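Local coordinates for nodulation protein S (Bradyrhizobium sp., PDB 3OFK) that probably uses S-adenosyl-L-methionine to methylate a nitrogen of the precursor during nod factor synthesis, at residues A103-Q108 with Y125-M130; D116-A121 with D138-M143; T131-A136 with E170-I175. One frame throughout, in Å; residues are numbered along the deposited sequence.

Contact 1 (A103-Q108 with Y125-M130). With SAH (S-adenosyl-L-homocysteine), chain E.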
loop_
_atom_site.group_PDB
_atom_site.type_symbol
_atom_site.label_atom_id
_atom_site.label_comp_id
_atom_site.label_asym_id
_atom_site.label_seq_id
_atom_site.Cartn_x
_atom_site.Cartn_y
_atom_site.Cartn_z
ATOM N N ALA A 103 -6.136 -8.721 10.591
ATOM C CA ALA A 103 -6.728 -7.429 10.811
ATOM C C ALA A 103 -5.864 -6.782 11.877
ATOM O O ALA A 103 -6.050 -7.008 13.073
ATOM C CB ALA A 103 -8.219 -7.545 11.269
ATOM N N THR A 104 -4.837 -6.073 11.433
ATOM C CA THR A 104 -3.922 -5.397 12.353
ATOM C C THR A 104 -3.400 -4.154 11.679
ATOM O O THR A 104 -3.272 -4.079 10.461
ATOM C CB THR A 104 -2.684 -6.275 12.733
ATOM O OG1 THR A 104 -3.106 -7.608 13.007
ATOM C CG2 THR A 104 -1.986 -5.748 13.971
ATOM N N ASP A 105 -3.058 -3.206 12.516
ATOM C CA ASP A 105 -2.397 -2.009 12.123
ATOM C C ASP A 105 -0.938 -2.387 11.817
ATOM O O ASP A 105 -0.339 -3.251 12.485
ATOM C CB ASP A 105 -2.481 -1.030 13.296
ATOM C CG ASP A 105 -2.065 0.366 12.928
ATOM O OD1 ASP A 105 -1.085 0.541 12.168
ATOM O OD2 ASP A 105 -2.737 1.284 13.413
ATOM N N ILE A 106 -0.350 -1.764 10.801
ATOM C CA ILE A 106 1.063 -2.044 10.484
ATOM C C ILE A 106 1.970 -1.709 11.698
ATOM O O ILE A 106 3.001 -2.359 11.912
ATOM C CB ILE A 106 1.508 -1.337 9.181
ATOM C CG1 ILE A 106 2.991 -1.637 8.867
ATOM C CG2 ILE A 106 1.234 0.159 9.224
ATOM C CD1 ILE A 106 3.318 -3.119 8.765
ATOM N N LEU A 107 1.553 -0.725 12.503
ATOM C CA LEU A 107 2.237 -0.356 13.755
ATOM C C LEU A 107 2.278 -1.467 14.767
ATOM O O LEU A 107 3.168 -1.485 15.617
ATOM C CB LEU A 107 1.555 0.848 14.423
ATOM C CG LEU A 107 1.839 2.228 13.825
ATOM C CD1 LEU A 107 1.103 3.259 14.656
ATOM C CD2 LEU A 107 3.334 2.532 13.790
ATOM N N GLN A 108 1.310 -2.371 14.718
ATOM C CA GLN A 108 1.217 -3.432 15.709
ATOM C C GLN A 108 1.579 -4.797 15.178
ATOM O O GLN A 108 1.659 -5.743 15.946
ATOM C CB GLN A 108 -0.179 -3.463 16.308
ATOM C CG GLN A 108 -0.346 -2.521 17.504
ATOM C CD GLN A 108 -1.196 -3.153 18.568
ATOM O OE1 GLN A 108 -2.423 -3.211 18.436
ATOM N NE2 GLN A 108 -0.552 -3.669 19.631
ATOM N N TYR A 125 0.031 7.347 4.716
ATOM C CA TYR A 125 -0.465 8.661 5.135
ATOM C C TYR A 125 -1.650 8.635 6.112
ATOM O O TYR A 125 -2.014 9.672 6.673
ATOM C CB TYR A 125 -0.792 9.558 3.946
ATOM C CG TYR A 125 -1.682 8.985 2.860
ATOM C CD1 TYR A 125 -3.064 8.923 3.002
ATOM C CD2 TYR A 125 -1.129 8.556 1.653
ATOM C CE1 TYR A 125 -3.873 8.419 1.963
ATOM C CE2 TYR A 125 -1.923 8.061 0.632
ATOM C CZ TYR A 125 -3.277 7.996 0.792
ATOM O OH TYR A 125 -4.019 7.515 -0.258
ATOM N N TYR A 126 -2.261 7.474 6.342
ATOM C CA TYR A 126 -3.311 7.423 7.366
ATOM C C TYR A 126 -2.737 7.471 8.790
ATOM O O TYR A 126 -3.447 7.648 9.751
ATOM C CB TYR A 126 -4.195 6.182 7.184
ATOM C CG TYR A 126 -5.041 6.262 5.937
ATOM C CD1 TYR A 126 -6.095 7.170 5.843
ATOM C CD2 TYR A 126 -4.784 5.451 4.851
ATOM C CE1 TYR A 126 -6.878 7.264 4.686
ATOM C CE2 TYR A 126 -5.539 5.552 3.697
ATOM C CZ TYR A 126 -6.580 6.451 3.627
ATOM O OH TYR A 126 -7.295 6.503 2.470
ATOM N N LEU A 127 -1.448 7.309 8.938
ATOM C CA LEU A 127 -0.867 7.361 10.279
ATOM C C LEU A 127 -0.902 8.817 10.781
ATOM O O LEU A 127 -0.966 9.755 9.988
ATOM C CB LEU A 127 0.547 6.799 10.258
ATOM C CG LEU A 127 0.604 5.300 9.959
ATOM C CD1 LEU A 127 2.038 4.946 9.559
ATOM C CD2 LEU A 127 0.119 4.474 11.154
ATOM N N GLU A 128 -0.880 8.998 12.098
ATOM C CA GLU A 128 -1.078 10.316 12.700
ATOM C C GLU A 128 0.093 11.290 12.621
ATOM O O GLU A 128 -0.120 12.500 12.600
ATOM C CB GLU A 128 -1.441 10.170 14.182
ATOM C CG GLU A 128 -2.735 9.442 14.408
ATOM C CD GLU A 128 -3.005 9.262 15.884
ATOM O OE1 GLU A 128 -2.557 8.240 16.456
ATOM O OE2 GLU A 128 -3.654 10.159 16.468
ATOM N N ASP A 129 1.314 10.782 12.644
ATOM C CA ASP A 129 2.495 11.667 12.635
ATOM C C ASP A 129 3.698 10.974 12.055
ATOM O O ASP A 129 3.625 9.785 11.711
ATOM C CB ASP A 129 2.774 12.171 14.057
ATOM C CG ASP A 129 2.910 11.039 15.066
ATOM O OD1 ASP A 129 3.725 10.113 14.818
ATOM O OD2 ASP A 129 2.241 11.110 16.111
ATOM N N MET A 130 4.811 11.712 11.972
ATOM C CA MET A 130 6.064 11.209 11.392
ATOM C C MET A 130 6.773 10.162 12.244
ATOM O O MET A 130 7.580 9.397 11.724
ATOM C CB MET A 130 7.067 12.365 11.144
ATOM C CG MET A 130 7.046 13.059 9.768
ATOM S SD MET A 130 6.156 12.230 8.457
ATOM C CE MET A 130 4.679 13.197 8.569
HETATM N N SAH E . -2.900 -0.812 -1.223
HETATM C CA SAH E . -4.176 -0.786 -1.931
HETATM C CB SAH E . -5.259 -0.212 -1.022
HETATM C CG SAH E . -5.178 1.246 -0.597
HETATM S SD SAH E . -6.644 1.868 0.300
HETATM C C SAH E . -4.135 -0.017 -3.261
HETATM O O SAH E . -3.190 0.724 -3.542
HETATM O OXT SAH E . -5.051 -0.130 -4.074
HETATM C "C5'" SAH E . -5.862 1.865 1.947
HETATM C "C4'" SAH E . -5.998 0.621 2.803
HETATM O "O4'" SAH E . -5.110 0.740 3.914
HETATM C "C3'" SAH E . -7.399 0.398 3.370
HETATM O "O3'" SAH E . -7.759 -0.984 3.242
HETATM C "C2'" SAH E . -7.239 0.807 4.843
HETATM O "O2'" SAH E . -8.138 0.131 5.688
HETATM C "C1'" SAH E . -5.815 0.393 5.094
HETATM N N9 SAH E . -5.105 0.992 6.247
HETATM C C8 SAH E . -5.156 2.294 6.679
HETATM N N7 SAH E . -4.317 2.420 7.729
HETATM C C5 SAH E . -3.728 1.237 7.974
HETATM C C6 SAH E . -2.759 0.891 8.915
HETATM N N6 SAH E . -2.364 1.821 9.829
HETATM N N1 SAH E . -2.318 -0.409 8.938
HETATM C C2 SAH E . -2.795 -1.322 8.003
HETATM N N3 SAH E . -3.738 -0.945 7.051
HETATM C C4 SAH E . -4.187 0.330 7.025
#
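The adenine end of the cofactor pocket, in a Rossmann-like methyltransferase fold, is bordered where Leu107 and Leu127 meet on two loops that follow parallel strands of the sheet. The two leucines run past each other in opposite directions, and Leu107 CD1 lies 3.8 Å from Leu127 CD2. The direct contact is small, and both loops also touch the bound S-adenosyl-L-homocysteine. Its base is held through N1 and N6: Ile106 N donates to N1 of the ligand, N-H...N angle 158°, while the ligand's N6 donates to Asp105 OD1 over 3.0 Å. The same carboxylate oxygen takes a second bond, from Leu107 N, which arrives 39° above the carboxylate plane and closes an Asx turn. With CG anti to the backbone N (chi1 -169°), Asp105 thus serves its own turn and the adenine at once, and the turn probably limits rotation of the carboxylate. From the other loop, Tyr126 adds a side wall, its CD2 standing 3.7 Å from C8 of the ligand. Leu127 CD2 completes this border by reaching to 3.9 Å from the adenine N6.

Contact 2 (D116-A121 with D138-M143). With SAH (S-adenosyl-L-homocysteine), chain E.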
loop_
_atom_site.group_PDB
_atom_site.type_symbol
_atom_site.label_atom_id
_atom_site.label_comp_id
_atom_site.label_asym_id
_atom_site.label_seq_id
_atom_site.Cartn_x
_atom_site.Cartn_y
_atom_site.Cartn_z
ATOM N N ASP A 116 9.981 -11.493 0.575
ATOM C CA ASP A 116 10.771 -11.010 -0.574
ATOM C C ASP A 116 10.045 -9.921 -1.400
ATOM O O ASP A 116 10.642 -9.310 -2.305
ATOM C CB ASP A 116 11.256 -12.165 -1.453
ATOM C CG ASP A 116 10.128 -13.014 -2.006
ATOM O OD1 ASP A 116 9.110 -13.149 -1.334
ATOM O OD2 ASP A 116 10.273 -13.570 -3.110
ATOM N N LEU A 117 8.768 -9.681 -1.108
ATOM C CA LEU A 117 8.069 -8.509 -1.628
ATOM C C LEU A 117 7.155 -7.956 -0.551
ATOM O O LEU A 117 6.376 -8.708 0.039
ATOM C CB LEU A 117 7.201 -8.840 -2.838
ATOM C CG LEU A 117 6.441 -7.662 -3.472
ATOM C CD1 LEU A 117 7.388 -6.588 -4.059
ATOM C CD2 LEU A 117 5.538 -8.257 -4.569
ATOM N N ILE A 118 7.254 -6.649 -0.313
ATOM C CA ILE A 118 6.267 -5.930 0.456
ATOM C C ILE A 118 5.689 -4.827 -0.399
ATOM O O ILE A 118 6.419 -4.031 -0.991
ATOM C CB ILE A 118 6.888 -5.315 1.696
ATOM C CG1 ILE A 118 7.476 -6.419 2.570
ATOM C CG2 ILE A 118 5.847 -4.496 2.448
ATOM C CD1 ILE A 118 8.237 -5.888 3.792
ATOM N N VAL A 119 4.375 -4.832 -0.535
ATOM C CA VAL A 119 3.689 -3.782 -1.273
ATOM C C VAL A 119 2.999 -2.898 -0.200
ATOM O O VAL A 119 2.320 -3.394 0.706
ATOM C CB VAL A 119 2.686 -4.335 -2.329
ATOM C CG1 VAL A 119 2.025 -3.194 -3.082
ATOM C CG2 VAL A 119 3.381 -5.356 -3.327
ATOM N N VAL A 120 3.238 -1.594 -0.294
ATOM C CA VAL A 120 2.725 -0.590 0.631
ATOM C C VAL A 120 2.341 0.604 -0.196
ATOM O O VAL A 120 3.151 1.502 -0.497
ATOM C CB VAL A 120 3.734 -0.292 1.757
ATOM C CG1 VAL A 120 5.104 0.099 1.204
ATOM C CG2 VAL A 120 3.209 0.782 2.698
ATOM N N ALA A 121 1.079 0.611 -0.605
ATOM C CA ALA A 121 0.558 1.634 -1.513
ATOM C C ALA A 121 -0.647 2.359 -0.908
ATOM O O ALA A 121 -1.602 1.725 -0.494
ATOM C CB ALA A 121 0.151 0.973 -2.878
ATOM N N ASP A 138 10.294 1.195 9.871
ATOM C CA ASP A 138 11.346 0.339 10.453
ATOM C C ASP A 138 10.851 -1.100 10.462
ATOM O O ASP A 138 11.621 -2.057 10.263
ATOM C CB ASP A 138 11.732 0.769 11.892
ATOM C CG ASP A 138 12.395 2.147 11.961
ATOM O OD1 ASP A 138 12.808 2.671 10.916
ATOM O OD2 ASP A 138 12.491 2.720 13.076
ATOM N N ASN A 139 9.563 -1.253 10.743
ATOM C CA ASN A 139 8.933 -2.568 10.839
ATOM C C ASN A 139 8.967 -3.264 9.482
ATOM O O ASN A 139 9.277 -4.447 9.387
ATOM C CB ASN A 139 7.487 -2.412 11.343
ATOM C CG ASN A 139 6.846 -3.748 11.797
ATOM O OD1 ASN A 139 7.525 -4.744 12.081
ATOM N ND2 ASN A 139 5.515 -3.754 11.869
ATOM N N MET A 140 8.606 -2.509 8.439
ATOM C CA MET A 140 8.649 -2.998 7.068
ATOM C C MET A 140 10.092 -3.388 6.667
ATOM O O MET A 140 10.315 -4.480 6.094
ATOM C CB MET A 140 8.080 -1.944 6.112
ATOM C CG MET A 140 6.627 -1.717 6.266
ATOM S SD MET A 140 5.977 -0.783 4.866
ATOM C CE MET A 140 6.791 0.822 4.986
ATOM N N VAL A 141 11.068 -2.532 6.992
ATOM C CA VAL A 141 12.469 -2.822 6.660
ATOM C C VAL A 141 12.875 -4.127 7.338
ATOM O O VAL A 141 13.426 -5.017 6.686
ATOM C CB VAL A 141 13.431 -1.682 7.070
ATOM C CG1 VAL A 141 14.929 -2.112 6.904
ATOM C CG2 VAL A 141 13.114 -0.444 6.268
ATOM N N LYS A 142 12.555 -4.237 8.629
ATOM C CA LYS A 142 12.878 -5.424 9.409
ATOM C C LYS A 142 12.296 -6.702 8.800
ATOM O O LYS A 142 12.970 -7.734 8.803
ATOM C CB LYS A 142 12.407 -5.271 10.858
ATOM C CG LYS A 142 12.519 -6.555 11.704
ATOM C CD LYS A 142 11.949 -6.325 13.121
ATOM C CE LYS A 142 10.996 -7.452 13.533
ATOM N NZ LYS A 142 9.737 -7.396 12.728
ATOM N N MET A 143 11.053 -6.638 8.298
ATOM C CA MET A 143 10.408 -7.817 7.664
ATOM C C MET A 143 10.821 -8.097 6.189
ATOM O O MET A 143 10.271 -9.019 5.571
ATOM C CB MET A 143 8.873 -7.680 7.685
ATOM C CG MET A 143 8.213 -7.681 9.060
ATOM S SD MET A 143 6.402 -7.534 8.863
ATOM C CE MET A 143 6.154 -5.885 8.319
HETATM N N SAH E . -2.900 -0.812 -1.223
HETATM C CA SAH E . -4.176 -0.786 -1.931
HETATM C CB SAH E . -5.259 -0.212 -1.022
HETATM C CG SAH E . -5.178 1.246 -0.597
HETATM S SD SAH E . -6.644 1.868 0.300
HETATM C C SAH E . -4.135 -0.017 -3.261
HETATM O O SAH E . -3.190 0.724 -3.542
HETATM O OXT SAH E . -5.051 -0.130 -4.074
HETATM C "C5'" SAH E . -5.862 1.865 1.947
HETATM C "C4'" SAH E . -5.998 0.621 2.803
HETATM O "O4'" SAH E . -5.110 0.740 3.914
HETATM C "C3'" SAH E . -7.399 0.398 3.370
HETATM O "O3'" SAH E . -7.759 -0.984 3.242
HETATM C "C2'" SAH E . -7.239 0.807 4.843
HETATM O "O2'" SAH E . -8.138 0.131 5.688
HETATM C "C1'" SAH E . -5.815 0.393 5.094
HETATM N N9 SAH E . -5.105 0.992 6.247
HETATM C C8 SAH E . -5.156 2.294 6.679
HETATM N N7 SAH E . -4.317 2.420 7.729
HETATM C C5 SAH E . -3.728 1.237 7.974
HETATM C C6 SAH E . -2.759 0.891 8.915
HETATM N N6 SAH E . -2.364 1.821 9.829
HETATM N N1 SAH E . -2.318 -0.409 8.938
HETATM C C2 SAH E . -2.795 -1.322 8.003
HETATM N N3 SAH E . -3.738 -0.945 7.051
HETATM C C4 SAH E . -4.187 0.330 7.025
#
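Met140, and more modestly Met143, carry the helix side of this contact, meeting Ile118 and Val120 on strand 115-121. Segment 138-143 takes in the end of helix 130-142 and the residue after it. In it, Asp138 O accepts from Lys142 N, and Asn139 O accepts from Met143 N at 3.0 Å, the closing turns that bring Met143 round to the strand. Asn139 itself looks elsewhere: its ND2 is hydrogen-bonded to the carbonyls of Ile106 and Phe109, tying the helix to the loop behind the adenine.

Met140 comes next, its CB directed toward the strand. Its chain leaves with CG anti to the carbonyl carbon (chi1 -68°) and runs out nearly extended to the sulfur before bending at chi3, which makes SD the atom that touches. SD rests against the branched end of Val120, 3.8 Å from Val120 CG2 and 3.9 Å from Val120 CB, the two side chains meeting aslant. The backbone of Met140 takes part as well, for Ile118 CD1 reaches to 3.4 Å from Met140 O. Ile118 is stretched out to do so, chi2 175°, its terminal methyl placed against the helix backbone. Met143 closes the segment, with its CB 4.3 Å from the same Ile118 CD1.

The result is a buried, largely apolar seam with no hydrogen bond across it, while at the strand's C-terminal end Ala121 O accepts a hydrogen bond from the ligand's amino nitrogen, 2.9 Å away. Strand 115-121 lies between parallel neighbours 52-58 and 148-155; Ile58 and Leu150 from these flank Met140, and helix 33-46 covers the other face of the strand through Val119.

Contact 3 (T131-A136 with E170-I175)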
loop_
_atom_site.group_PDB
_atom_site.type_symbol
_atom_site.label_atom_id
_atom_site.label_comp_id
_atom_site.label_asym_id
_atom_site.label_seq_id
_atom_site.Cartn_x
_atom_site.Cartn_y
_atom_site.Cartn_z
ATOM N N THR A 131 6.547 10.169 13.554
ATOM C CA THR A 131 7.163 9.173 14.425
ATOM C C THR A 131 6.529 7.806 14.154
ATOM O O THR A 131 7.244 6.812 14.024
ATOM C CB THR A 131 7.040 9.541 15.909
ATOM O OG1 THR A 131 7.711 10.776 16.168
ATOM C CG2 THR A 131 7.650 8.470 16.783
ATOM N N GLN A 132 5.205 7.778 14.030
ATOM C CA GLN A 132 4.499 6.564 13.593
ATOM C C GLN A 132 4.916 6.081 12.196
ATOM O O GLN A 132 5.067 4.875 12.006
ATOM C CB GLN A 132 2.979 6.753 13.634
ATOM C CG GLN A 132 2.458 6.986 15.011
ATOM C CD GLN A 132 0.986 7.216 15.047
ATOM O OE1 GLN A 132 0.266 6.963 14.070
ATOM N NE2 GLN A 132 0.515 7.663 16.185
ATOM N N MET A 133 5.110 6.996 11.237
ATOM C CA MET A 133 5.555 6.574 9.898
ATOM C C MET A 133 6.914 5.874 9.951
ATOM O O MET A 133 7.067 4.796 9.390
ATOM C CB MET A 133 5.608 7.726 8.915
ATOM C CG MET A 133 4.275 8.292 8.587
ATOM S SD MET A 133 4.209 9.150 6.981
ATOM C CE MET A 133 2.680 10.096 7.285
ATOM N N ARG A 134 7.869 6.479 10.648
ATOM C CA ARG A 134 9.187 5.897 10.877
ATOM C C ARG A 134 9.080 4.531 11.551
ATOM O O ARG A 134 9.780 3.598 11.168
ATOM C CB ARG A 134 10.031 6.811 11.774
ATOM C CG ARG A 134 10.422 8.118 11.124
ATOM C CD ARG A 134 11.673 8.728 11.754
ATOM N NE ARG A 134 12.502 9.340 10.709
ATOM C CZ ARG A 134 12.273 10.537 10.159
ATOM N NH1 ARG A 134 13.082 10.983 9.200
ATOM N NH2 ARG A 134 11.242 11.291 10.557
ATOM N N THR A 135 8.260 4.426 12.595
ATOM C CA THR A 135 8.091 3.151 13.278
ATOM C C THR A 135 7.589 2.086 12.281
ATOM O O THR A 135 8.135 0.997 12.197
ATOM C CB THR A 135 7.100 3.240 14.456
ATOM O OG1 THR A 135 7.701 3.973 15.530
ATOM C CG2 THR A 135 6.742 1.850 14.968
ATOM N N ALA A 136 6.537 2.411 11.553
ATOM C CA ALA A 136 6.004 1.504 10.529
ATOM C C ALA A 136 7.044 1.168 9.447
ATOM O O ALA A 136 7.145 0.048 9.000
ATOM C CB ALA A 136 4.778 2.114 9.869
ATOM N N GLU A 170 7.064 11.895 -1.302
ATOM C CA GLU A 170 8.432 12.404 -1.337
ATOM C C GLU A 170 9.065 12.247 0.039
ATOM O O GLU A 170 10.212 11.806 0.161
ATOM C CB GLU A 170 8.503 13.866 -1.806
ATOM C CG GLU A 170 7.960 14.119 -3.208
ATOM C CD GLU A 170 6.474 14.478 -3.212
ATOM O OE1 GLU A 170 5.720 13.833 -2.459
ATOM O OE2 GLU A 170 6.073 15.408 -3.953
ATOM N N THR A 171 8.277 12.552 1.063
ATOM C CA THR A 171 8.717 12.436 2.431
ATOM C C THR A 171 9.052 10.996 2.809
ATOM O O THR A 171 10.136 10.731 3.352
ATOM C CB THR A 171 7.694 13.114 3.388
ATOM O OG1 THR A 171 7.675 14.525 3.105
ATOM C CG2 THR A 171 8.100 12.925 4.808
ATOM N N VAL A 172 8.149 10.063 2.501
ATOM C CA VAL A 172 8.411 8.659 2.779
ATOM C C VAL A 172 9.595 8.101 1.972
ATOM O O VAL A 172 10.436 7.392 2.521
ATOM C CB VAL A 172 7.165 7.804 2.570
ATOM C CG1 VAL A 172 7.503 6.332 2.697
ATOM C CG2 VAL A 172 6.064 8.201 3.578
ATOM N N ILE A 173 9.677 8.427 0.683
ATOM C CA ILE A 173 10.801 7.980 -0.145
ATOM C C ILE A 173 12.114 8.381 0.518
ATOM O O ILE A 173 13.063 7.587 0.572
ATOM C CB ILE A 173 10.684 8.520 -1.599
ATOM C CG1 ILE A 173 9.600 7.746 -2.370
ATOM C CG2 ILE A 173 12.001 8.391 -2.342
ATOM C CD1 ILE A 173 9.219 8.351 -3.681
ATOM N N THR A 174 12.165 9.616 1.037
ATOM C CA THR A 174 13.346 10.104 1.719
ATOM C C THR A 174 13.749 9.214 2.882
ATOM O O THR A 174 14.935 8.885 3.032
ATOM C CB THR A 174 13.175 11.578 2.173
ATOM O OG1 THR A 174 13.039 12.390 1.009
ATOM C CG2 THR A 174 14.400 12.078 2.983
ATOM N N ILE A 175 12.768 8.850 3.697
ATOM C CA ILE A 175 12.981 8.045 4.901
ATOM C C ILE A 175 13.324 6.606 4.516
ATOM O O ILE A 175 14.244 6.000 5.078
ATOM C CB ILE A 175 11.728 8.042 5.808
ATOM C CG1 ILE A 175 11.461 9.457 6.372
ATOM C CG2 ILE A 175 11.887 7.019 6.936
ATOM C CD1 ILE A 175 10.112 9.592 7.116
#
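Ile175 and Arg134 make the more intimate half of this helix pairing, and the isoleucine is the one to follow outward. From CB, which points toward helix 130-142, the chain continues with CG1 anti to the carbonyl carbon (chi1 -66°). CG1 comes up against one face of the Arg134 guanidinium, 3.6 Å from Arg134 NH1. At the tip, CD1 settles over the middle of that group, 3.8 Å above the guanidinium plane, touching Arg134 CZ and both terminal nitrogens at similar range. The two side chains cross at about a right angle. With CD1 over the face, the N-H bonds, which lie in the guanidinium plane, do not point at the methyl; Glu178 offers Arg134 NH1 only a long, weak ion pair. Putting an alanine here would probably strip the guanidinium of this cover and set the arginine arm freer to turn.

Met133, the residue before Arg134, crosses Val172, which lies about one turn before Ile175, in the same perpendicular manner. The chain of Met133 is extended beyond CG, which carries its SD to 4.0 Å from Val172 CG2. Val172 also rests on Phe152 of strand 148-155, and Ile173 packs on the antiparallel strands 196-203 and 181-189. This is the helix-beside-helix packing that clothes one face of the sheet in an alpha/beta methyltransferase of the Rossmann type.

Helix 130-142 is the element common to the set: its first half enters contact 3, its end enters contact 2, and the loop leading into it supplies one side of contact 1. Centres lie 11 to 13 Å apart. Along the chain, contact 2 alternates with each of the others, whereas contact 1 closes before contact 3 opens. Contacts 1 and 2 both touch the ligand, at its adenine and amino acid ends respectively, and join directly through Ile106 with Asn139 and Met143. Contact 1 reaches contact 3 where Leu107 and Leu127 pack on the helix. The pocket loops are thereby continuous with the packing of helix on sheet and helix on helix.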